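Long-range contacts in endoglucanase (Fervidobacterium pennivorans DSM 9078, PDB 6KDD), which probably hydrolyses internal beta-1,4 bonds of glucans such as cellulose: residues Arg59-Trp64 and Asn101-Glu106; Glu107-Pro112 and Glu140-Pro145. One frame throughout, in Å; residues are numbered along the deposited sequence.

Interaction 1 of 2, residues Arg59-Trp64 and Asn101-Glu106; sequences RIPIRW and NTHHFE
Trp64 NE1 donates to the backbone O of Asn101 (2.9 Å), which sits at the indole edge near the ring plane, and Asn101 OD1 accepts the backbone N-H of Ile62 at 3.0 Å. Two neighbouring strands of the TIM barrel, 57-60 and 97-101, are thus kept together past their C-terminal ends. Asparagine suits the spot because its amide can stand in for a peptide group; CG lies between the backbone N and carbonyl carbon (chi1 74°), bringing OD1 to the backbone of Ile62. A weak bond from His103 N to Ile62 O continues the pairing. Asn101 ND2 lies over a face of the Arg59 guanidinium, whose NE is committed to Glu140. Farther out, Arg63 NE binds the carbonyl O of Glu31, while NH1 makes a salt bridge with Glu106 OE2 whose hydrogen bond is weak (3.3 Å). Water 1 accepts from Arg63 NH2 and donates to that same oxygen. His104 CB packs against one face of the Arg63 guanidinium. With an alanine in place of Arg63, Glu106 would probably lose its positive partner, Glu31 O one of its donors and His104 CB its flat cover. Beside these bonds, the Pro61 ring makes a CH-pi contact with His103, CB lying 3.7 Å from the imidazole centroid.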
ATOM      1  N   ARG A  59      -1.786   6.230  -2.281  1.00 18.21           N
ATOM      2  CA  ARG A  59      -2.179   4.843  -2.445  1.00 16.74           C
ATOM      3  C   ARG A  59      -3.547   4.708  -1.784  1.00 15.88           C
ATOM      4  O   ARG A  59      -3.786   5.233  -0.686  1.00 16.23           O
ATOM      5  CB  ARG A  59      -1.182   3.896  -1.754  1.00 17.35           C
ATOM      6  CG  ARG A  59      -1.650   2.438  -1.770  1.00 17.38           C
ATOM      7  CD  ARG A  59      -0.522   1.509  -1.328  1.00 18.95           C
ATOM      8  NE  ARG A  59      -0.865   0.070  -1.289  1.00 18.02           N
ATOM      9  CZ  ARG A  59      -1.185  -0.661  -0.219  1.00 19.96           C
ATOM     10  NH1 ARG A  59      -1.349  -0.090   0.963  1.00 18.96           N
ATOM     11  NH2 ARG A  59      -1.362  -1.987  -0.339  1.00 18.36           N
ATOM     12  N   ILE A  60      -4.472   4.082  -2.506  1.00 14.94           N
ATOM     13  CA  ILE A  60      -5.875   4.081  -2.106  1.00 15.10           C
ATOM     14  C   ILE A  60      -6.303   2.639  -1.883  1.00 16.53           C
ATOM     15  O   ILE A  60      -6.637   1.934  -2.830  1.00 17.37           O
ATOM     16  CB  ILE A  60      -6.792   4.744  -3.155  1.00 18.41           C
ATOM     17  CG1 ILE A  60      -6.285   6.124  -3.611  1.00 21.58           C
ATOM     18  CG2 ILE A  60      -8.255   4.828  -2.635  1.00 21.48           C
ATOM     19  CD1 ILE A  60      -6.404   7.152  -2.522  1.00 23.14           C
ATOM     20  N   PRO A  61      -6.305   2.161  -0.632  1.00 16.04           N
ATOM     21  CA  PRO A  61      -6.867   0.850  -0.320  1.00 16.20           C
ATOM     22  C   PRO A  61      -8.362   0.787  -0.574  1.00 15.22           C
ATOM     23  O   PRO A  61      -9.122   1.687  -0.169  1.00 16.55           O
ATOM     24  CB  PRO A  61      -6.668   0.730   1.195  1.00 16.92           C
ATOM     25  CG  PRO A  61      -5.457   1.666   1.462  1.00 17.80           C
ATOM     26  CD  PRO A  61      -5.689   2.830   0.516  1.00 16.20           C
ATOM     27  N   ILE A  62      -8.806  -0.326  -1.197  1.00 14.82           N
ATOM     28  CA  ILE A  62     -10.204  -0.412  -1.595  1.00 15.35           C
ATOM     29  C   ILE A  62     -10.659  -1.872  -1.443  1.00 17.17           C
ATOM     30  O   ILE A  62     -10.094  -2.763  -2.090  1.00 16.22           O
ATOM     31  CB  ILE A  62     -10.358   0.009  -3.079  1.00 17.24           C
ATOM     32  CG1 ILE A  62      -9.969   1.466  -3.361  1.00 17.50           C
ATOM     33  CG2 ILE A  62     -11.787  -0.221  -3.567  1.00 16.55           C
ATOM     34  CD1 ILE A  62      -9.965   1.719  -4.873  1.00 17.63           C
ATOM     35  N   ARG A  63     -11.760  -2.018  -0.710  1.00 17.59           N
ATOM     36  CA  ARG A  63     -12.388  -3.310  -0.420  1.00 20.71           C
ATOM     37  C   ARG A  63     -13.491  -3.564  -1.453  1.00 19.12           C
ATOM     38  O   ARG A  63     -14.681  -3.516  -1.145  1.00 22.35           O
ATOM     39  CB  ARG A  63     -12.964  -3.324   0.994  1.00 18.32           C
ATOM     40  CG  ARG A  63     -13.320  -4.743   1.437  1.00 20.05           C
ATOM     41  CD  ARG A  63     -14.158  -4.703   2.672  1.00 21.09           C
ATOM     42  NE  ARG A  63     -13.335  -4.336   3.828  1.00 23.50           N
ATOM     43  CZ  ARG A  63     -13.415  -4.890   5.033  1.00 25.77           C
ATOM     44  NH1 ARG A  63     -14.258  -5.893   5.236  1.00 24.43           N
ATOM     45  NH2 ARG A  63     -12.662  -4.435   6.026  1.00 23.38           N
ATOM     46  N   TRP A  64     -13.062  -3.864  -2.680  1.00 20.37           N
ATOM     47  CA  TRP A  64     -14.018  -4.033  -3.767  1.00 23.04           C
ATOM     48  C   TRP A  64     -14.942  -5.218  -3.453  1.00 23.19           C
ATOM     49  O   TRP A  64     -16.136  -5.175  -3.754  1.00 23.66           O
ATOM     50  CB  TRP A  64     -13.264  -4.336  -5.056  1.00 20.79           C
ATOM     51  CG  TRP A  64     -12.422  -3.228  -5.598  1.00 20.16           C
ATOM     52  CD1 TRP A  64     -11.073  -3.082  -5.454  1.00 18.03           C
ATOM     53  CD2 TRP A  64     -12.879  -2.153  -6.428  1.00 19.01           C
ATOM     54  NE1 TRP A  64     -10.657  -1.975  -6.144  1.00 17.19           N
ATOM     55  CE2 TRP A  64     -11.740  -1.388  -6.750  1.00 20.65           C
ATOM     56  CE3 TRP A  64     -14.134  -1.784  -6.931  1.00 21.46           C
ATOM     57  CZ2 TRP A  64     -11.796  -0.250  -7.561  1.00 19.79           C
ATOM     58  CZ3 TRP A  64     -14.196  -0.665  -7.745  1.00 24.70           C
ATOM     59  CH2 TRP A  64     -13.039   0.080  -8.053  1.00 20.59           C
ATOM     60  N   ASN A 101      -5.781  -0.519  -5.274  1.00 19.86           N
ATOM     61  CA  ASN A 101      -5.573  -1.936  -5.047  1.00 20.96           C
ATOM     62  C   ASN A 101      -6.913  -2.639  -4.822  1.00 21.54           C
ATOM     63  O   ASN A 101      -7.993  -2.039  -4.932  1.00 18.10           O
ATOM     64  CB  ASN A 101      -4.601  -2.165  -3.880  1.00 20.01           C
ATOM     65  CG  ASN A 101      -5.239  -1.893  -2.535  1.00 17.69           C
ATOM     66  OD1 ASN A 101      -6.466  -1.817  -2.405  1.00 18.46           O
ATOM     67  ND2 ASN A 101      -4.399  -1.754  -1.517  1.00 16.59           N
ATOM     68  N   THR A 102      -6.813  -3.935  -4.467  1.00 21.54           N
ATOM     69  CA  THR A 102      -7.864  -4.621  -3.745  1.00 21.94           C
ATOM     70  C   THR A 102      -7.300  -4.938  -2.348  1.00 19.58           C
ATOM     71  O   THR A 102      -6.132  -5.285  -2.222  1.00 19.26           O
ATOM     72  CB  THR A 102      -8.322  -5.889  -4.500  1.00 25.89           C
ATOM     73  OG1 THR A 102      -8.883  -5.445  -5.736  1.00 26.19           O
ATOM     74  CG2 THR A 102      -9.342  -6.712  -3.737  1.00 26.91           C
ATOM     75  N   HIS A 103      -8.133  -4.811  -1.317  1.00 19.57           N
ATOM     76  CA  HIS A 103      -7.666  -4.823   0.060  1.00 21.27           C
ATOM     77  C   HIS A 103      -8.743  -5.447   0.941  1.00 20.30           C
ATOM     78  O   HIS A 103      -9.931  -5.188   0.742  1.00 18.52           O
ATOM     79  CB  HIS A 103      -7.493  -3.333   0.452  1.00 19.35           C
ATOM     80  CG  HIS A 103      -6.457  -2.985   1.473  1.00 17.53           C
ATOM     81  ND1 HIS A 103      -6.635  -3.226   2.838  1.00 22.77           N
ATOM     82  CD2 HIS A 103      -5.318  -2.273   1.369  1.00 15.57           C
ATOM     83  CE1 HIS A 103      -5.633  -2.686   3.524  1.00 18.00           C
ATOM     84  NE2 HIS A 103      -4.809  -2.114   2.644  1.00 20.33           N
ATOM     85  N   HIS A 104      -8.338  -6.198   1.970  1.00 20.90           N
ATOM     86  CA  HIS A 104      -9.273  -6.770   2.945  1.00 21.35           C
ATOM     87  C   HIS A 104     -10.342  -7.639   2.269  1.00 24.73           C
ATOM     88  O   HIS A 104     -11.526  -7.544   2.623  1.00 23.24           O
ATOM     89  CB  HIS A 104      -9.893  -5.736   3.911  1.00 22.60           C
ATOM     90  CG  HIS A 104      -8.873  -5.132   4.832  1.00 24.99           C
ATOM     91  ND1 HIS A 104      -8.936  -3.812   5.298  1.00 28.07           N
ATOM     92  CD2 HIS A 104      -7.722  -5.645   5.332  1.00 23.38           C
ATOM     93  CE1 HIS A 104      -7.886  -3.565   6.087  1.00 23.71           C
ATOM     94  NE2 HIS A 104      -7.122  -4.665   6.094  1.00 28.82           N
ATOM     95  N   PHE A 105      -9.893  -8.526   1.358  1.00 26.29           N
ATOM     96  CA  PHE A 105     -10.791  -9.510   0.749  1.00 26.21           C
ATOM     97  C   PHE A 105     -10.790 -10.732   1.674  1.00 26.74           C
ATOM     98  O   PHE A 105      -9.984 -11.636   1.480  1.00 27.34           O
ATOM     99  CB  PHE A 105     -10.304  -9.870  -0.663  1.00 26.15           C
ATOM    100  CG  PHE A 105     -11.283 -10.694  -1.483  1.00 29.59           C
ATOM    101  CD1 PHE A 105     -12.407 -11.257  -0.891  1.00 25.79           C
ATOM    102  CD2 PHE A 105     -11.077 -10.892  -2.844  1.00 28.08           C
ATOM    103  CE1 PHE A 105     -13.312 -12.001  -1.642  1.00 31.69           C
ATOM    104  CE2 PHE A 105     -11.969 -11.649  -3.601  1.00 27.22           C
ATOM    105  CZ  PHE A 105     -13.077 -12.204  -2.986  1.00 27.19           C
ATOM    106  N   GLU A 106     -11.659 -10.708   2.693  1.00 28.11           N
ATOM    107  CA  GLU A 106     -11.524 -11.618   3.832  1.00 32.59           C
ATOM    108  C   GLU A 106     -11.640 -13.080   3.375  1.00 31.33           C
ATOM    109  O   GLU A 106     -10.885 -13.907   3.831  1.00 27.12           O
ATOM    110  CB  GLU A 106     -12.624 -11.332   4.853  1.00 37.89           C
ATOM    111  CG  GLU A 106     -12.426 -10.019   5.595  1.00 56.48           C
ATOM    112  CD  GLU A 106     -13.468  -9.718   6.663  1.00 73.50           C
ATOM    113  OE1 GLU A 106     -14.190 -10.667   7.073  1.00 78.56           O
ATOM    114  OE2 GLU A 106     -13.558  -8.535   7.094  1.00 81.12           O
TER
HETATM  115  O   HOH W   1     -13.299  -6.023   8.383  1.00 39.43           O

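Interaction 2 of 2, residues Glu107-Pro112 and Glu140-Pro145; sequences ELYQEP and EIYNEP
Tyr109 OH donates to the backbone O of Glu144 in a very short hydrogen bond, modelled at 2.5 Å, a length best treated with caution. This joins the short helix 106-110, in the loop after the third barrel strand, to the Asn143-Glu144-Pro145 turn after the fourth. In family 5 TIM-barrel glycosidases an Asn-Glu-Pro sequence here carries the acid/base glutamate, so Glu144 probably has that role. The accepting oxygen lies near the plane of the phenol at its edge, where a phenolic O-H, which prefers the ring plane, can point. Tyrosine is well suited: its ring spans the gap and its hydroxyl both gives and accepts. Water 2 donates to Tyr109 OH at 2.9 Å and to Asn143 OD1 at 3.1 Å, while water 3 donates to Glu144 OE1 at 2.7 Å and more weakly to the same phenol.

The next layer is aromatic. Tyr142 turns its edge to the face of Tyr109 in a T-shaped stack, centroids 5.6 Å apart and planes at 65°, its OH lying over the Tyr109 ring. With CG trans to the backbone N (chi1 -171°), Tyr142 reaches toward the helix, where its OH takes the N-H of Phe105, the N-cap residue. That bond ties the hydroxyl to the beginning of the very helix that carries Tyr109.

Farther out, the Glu144 carboxylate is steadied by His203 ND1 through OE2, the backbone N of Glu144 donates to Asp177 OD2, and Asn143 ND2 binds Glu260. Trp154 of helix 151-168 packs against Tyr142. Leu108 adds a CH-pi contact, CD2 lying over the centre of the Tyr142 ring, 4.0 Å from its centroid and almost on the ring normal.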
ATOM      1  N   GLU A 107     -12.583 -13.407   2.473  1.00 31.07           N
ATOM      2  CA  GLU A 107     -12.795 -14.792   2.024  1.00 30.23           C
ATOM      3  C   GLU A 107     -11.560 -15.329   1.310  1.00 31.20           C
ATOM      4  O   GLU A 107     -11.286 -16.538   1.352  1.00 33.79           O
ATOM      5  CB  GLU A 107     -13.996 -14.899   1.073  1.00 34.75           C
ATOM      6  CG  GLU A 107     -15.283 -14.409   1.694  1.00 31.56           C
ATOM      7  CD  GLU A 107     -15.520 -12.900   1.698  1.00 41.47           C
ATOM      8  OE1 GLU A 107     -14.633 -12.130   1.235  1.00 36.92           O
ATOM      9  OE2 GLU A 107     -16.576 -12.488   2.207  1.00 38.65           O
ATOM     10  N   LEU A 108     -10.788 -14.427   0.678  1.00 25.28           N
ATOM     11  CA  LEU A 108      -9.654 -14.847  -0.115  1.00 26.51           C
ATOM     12  C   LEU A 108      -8.547 -15.353   0.812  1.00 27.82           C
ATOM     13  O   LEU A 108      -7.799 -16.266   0.455  1.00 28.62           O
ATOM     14  CB  LEU A 108      -9.175 -13.686  -1.003  1.00 26.86           C
ATOM     15  CG  LEU A 108      -7.983 -13.980  -1.905  1.00 28.88           C
ATOM     16  CD1 LEU A 108      -8.380 -14.960  -3.019  1.00 32.17           C
ATOM     17  CD2 LEU A 108      -7.429 -12.685  -2.532  1.00 25.21           C
ATOM     18  N   TYR A 109      -8.457 -14.746   2.010  1.00 33.26           N
ATOM     19  CA  TYR A 109      -7.465 -15.090   3.031  1.00 30.20           C
ATOM     20  C   TYR A 109      -7.747 -16.508   3.553  1.00 34.03           C
ATOM     21  O   TYR A 109      -6.831 -17.285   3.813  1.00 34.13           O
ATOM     22  CB  TYR A 109      -7.595 -14.089   4.196  1.00 29.00           C
ATOM     23  CG  TYR A 109      -6.788 -12.829   4.018  1.00 23.78           C
ATOM     24  CD1 TYR A 109      -5.451 -12.901   3.668  1.00 25.70           C
ATOM     25  CD2 TYR A 109      -7.330 -11.571   4.235  1.00 30.14           C
ATOM     26  CE1 TYR A 109      -4.678 -11.764   3.505  1.00 28.61           C
ATOM     27  CE2 TYR A 109      -6.571 -10.422   4.080  1.00 26.20           C
ATOM     28  CZ  TYR A 109      -5.247 -10.518   3.700  1.00 29.15           C
ATOM     29  OH  TYR A 109      -4.427  -9.433   3.552  1.00 26.16           O
ATOM     30  N   GLN A 110      -9.025 -16.830   3.715  1.00 30.99           N
ATOM     31  CA  GLN A 110      -9.398 -18.106   4.303  1.00 39.27           C
ATOM     32  C   GLN A 110      -9.426 -19.200   3.231  1.00 39.48           C
ATOM     33  O   GLN A 110      -8.894 -20.282   3.454  1.00 36.17           O
ATOM     34  CB  GLN A 110     -10.724 -17.975   5.036  1.00 38.29           C
ATOM     35  CG  GLN A 110     -10.968 -16.552   5.520  1.00 48.05           C
ATOM     36  CD  GLN A 110     -11.638 -16.435   6.867  1.00 50.74           C
ATOM     37  OE1 GLN A 110     -12.487 -15.572   7.082  1.00 52.35           O
ATOM     38  NE2 GLN A 110     -11.223 -17.274   7.807  1.00 55.66           N
ATOM     39  N   GLU A 111     -10.022 -18.892   2.070  1.00 43.99           N
ATOM     40  CA  GLU A 111     -10.290 -19.869   1.023  1.00 40.53           C
ATOM     41  C   GLU A 111      -9.836 -19.340  -0.317  1.00 35.56           C
ATOM     42  O   GLU A 111     -10.677 -19.076  -1.176  1.00 38.31           O
ATOM     43  CB  GLU A 111     -11.793 -20.120   0.914  1.00 39.20           C
ATOM     44  CG  GLU A 111     -12.401 -20.504   2.239  1.00 48.87           C
ATOM     45  CD  GLU A 111     -13.820 -21.009   2.131  1.00 51.34           C
ATOM     46  OE1 GLU A 111     -14.750 -20.238   2.480  1.00 57.33           O
ATOM     47  OE2 GLU A 111     -13.987 -22.169   1.706  1.00 61.40           O
ATOM     48  N   PRO A 112      -8.514 -19.170  -0.535  1.00 31.36           N
ATOM     49  CA  PRO A 112      -7.998 -18.680  -1.806  1.00 32.76           C
ATOM     50  C   PRO A 112      -8.354 -19.504  -3.048  1.00 40.13           C
ATOM     51  O   PRO A 112      -8.543 -18.921  -4.115  1.00 35.14           O
ATOM     52  CB  PRO A 112      -6.480 -18.695  -1.640  1.00 29.02           C
ATOM     53  CG  PRO A 112      -6.262 -19.675  -0.507  1.00 30.17           C
ATOM     54  CD  PRO A 112      -7.428 -19.421   0.419  1.00 28.50           C
ATOM     55  N   GLU A 140      -2.754  -2.369  -8.199  1.00 22.03           N
ATOM     56  CA  GLU A 140      -2.021  -3.216  -7.263  1.00 22.12           C
ATOM     57  C   GLU A 140      -2.930  -4.405  -6.969  1.00 21.46           C
ATOM     58  O   GLU A 140      -4.026  -4.259  -6.447  1.00 21.06           O
ATOM     59  CB  GLU A 140      -1.606  -2.424  -6.011  1.00 22.80           C
ATOM     60  CG  GLU A 140      -1.029  -3.333  -4.913  1.00 22.48           C
ATOM     61  CD  GLU A 140      -0.755  -2.584  -3.611  1.00 24.40           C
ATOM     62  OE1 GLU A 140      -1.216  -1.420  -3.480  1.00 25.31           O
ATOM     63  OE2 GLU A 140      -0.058  -3.158  -2.723  1.00 26.52           O
ATOM     64  N   ILE A 141      -2.507  -5.600  -7.392  1.00 23.49           N
ATOM     65  CA  ILE A 141      -3.466  -6.707  -7.428  1.00 25.32           C
ATOM     66  C   ILE A 141      -4.092  -6.984  -6.061  1.00 22.01           C
ATOM     67  O   ILE A 141      -5.311  -7.102  -5.923  1.00 19.29           O
ATOM     68  CB  ILE A 141      -2.784  -7.969  -8.007  1.00 26.36           C
ATOM     69  CG1 ILE A 141      -2.472  -7.720  -9.487  1.00 29.12           C
ATOM     70  CG2 ILE A 141      -3.688  -9.184  -7.793  1.00 24.19           C
ATOM     71  CD1 ILE A 141      -1.789  -8.867 -10.200  1.00 31.86           C
ATOM     72  N   TYR A 142      -3.249  -7.198  -5.041  1.00 23.08           N
ATOM     73  CA  TYR A 142      -3.847  -7.502  -3.752  1.00 22.63           C
ATOM     74  C   TYR A 142      -2.904  -7.069  -2.618  1.00 22.09           C
ATOM     75  O   TYR A 142      -1.720  -7.289  -2.716  1.00 22.13           O
ATOM     76  CB  TYR A 142      -4.148  -9.002  -3.644  1.00 25.55           C
ATOM     77  CG  TYR A 142      -4.947  -9.262  -2.406  1.00 22.99           C
ATOM     78  CD1 TYR A 142      -6.203  -8.697  -2.277  1.00 23.18           C
ATOM     79  CD2 TYR A 142      -4.402  -9.922  -1.315  1.00 26.43           C
ATOM     80  CE1 TYR A 142      -6.932  -8.829  -1.115  1.00 25.53           C
ATOM     81  CE2 TYR A 142      -5.151 -10.126  -0.165  1.00 22.01           C
ATOM     82  CZ  TYR A 142      -6.394  -9.547  -0.059  1.00 22.79           C
ATOM     83  OH  TYR A 142      -7.159  -9.703   1.050  1.00 25.63           O
ATOM     84  N   ASN A 143      -3.467  -6.449  -1.582  1.00 22.01           N
ATOM     85  CA  ASN A 143      -2.769  -5.986  -0.383  1.00 21.36           C
ATOM     86  C   ASN A 143      -2.443  -7.189   0.521  1.00 20.64           C
ATOM     87  O   ASN A 143      -3.338  -7.926   0.879  1.00 23.17           O
ATOM     88  CB  ASN A 143      -3.660  -5.011   0.409  1.00 19.51           C
ATOM     89  CG  ASN A 143      -3.023  -4.553   1.712  1.00 19.89           C
ATOM     90  OD1 ASN A 143      -3.479  -4.928   2.800  1.00 21.79           O
ATOM     91  ND2 ASN A 143      -1.957  -3.789   1.614  1.00 16.04           N
ATOM     92  N   GLU A 144      -1.160  -7.384   0.845  1.00 21.44           N
ATOM     93  CA  GLU A 144      -0.744  -8.255   1.952  1.00 21.02           C
ATOM     94  C   GLU A 144      -1.387  -9.639   1.849  1.00 21.64           C
ATOM     95  O   GLU A 144      -2.187 -10.026   2.690  1.00 24.37           O
ATOM     96  CB  GLU A 144      -1.128  -7.609   3.289  1.00 20.69           C
ATOM     97  CG  GLU A 144      -0.241  -6.419   3.576  1.00 19.14           C
ATOM     98  CD  GLU A 144      -0.521  -5.818   4.951  1.00 23.05           C
ATOM     99  OE1 GLU A 144      -1.301  -6.387   5.706  1.00 28.17           O
ATOM    100  OE2 GLU A 144       0.106  -4.825   5.261  1.00 25.84           O
ATOM    101  N   PRO A 145      -1.032 -10.440   0.829  1.00 25.84           N
ATOM    102  CA  PRO A 145      -1.380 -11.872   0.832  1.00 24.68           C
ATOM    103  C   PRO A 145      -0.820 -12.507   2.111  1.00 24.23           C
ATOM    104  O   PRO A 145       0.286 -12.202   2.531  1.00 27.35           O
ATOM    105  CB  PRO A 145      -0.609 -12.411  -0.396  1.00 27.20           C
ATOM    106  CG  PRO A 145      -0.367 -11.189  -1.290  1.00 30.44           C
ATOM    107  CD  PRO A 145      -0.176 -10.038  -0.307  1.00 23.69           C
TER
HETATM  108  O   HOH W   2      -5.760  -7.015   2.599  1.00 27.39           O
HETATM  109  O   HOH W   3      -3.999  -6.814   5.635  1.00 35.48           O

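How the interactions relate
Along the chain, interaction 1 comes first: residues 59-64, leaving the second barrel strand, meet 101-106 after the third, closing a loop that includes helix 78-93. Interaction 2 opens at the very next residue, where 107-112 continues into helix 112-129, and closes when 140-145 emerges from the fourth strand. The two loops are therefore in series, neither nested nor crossed, and together join three consecutive strand ends around the barrel mouth. They also touch directly: Arg59 NE forms a salt bridge with Glu140 OE1 (2.7 Å), and Thr102 O probably accepts a hydrogen bond from Asn143 N (3.0 Å), linking the two contacts at the C-terminal ends of the strands.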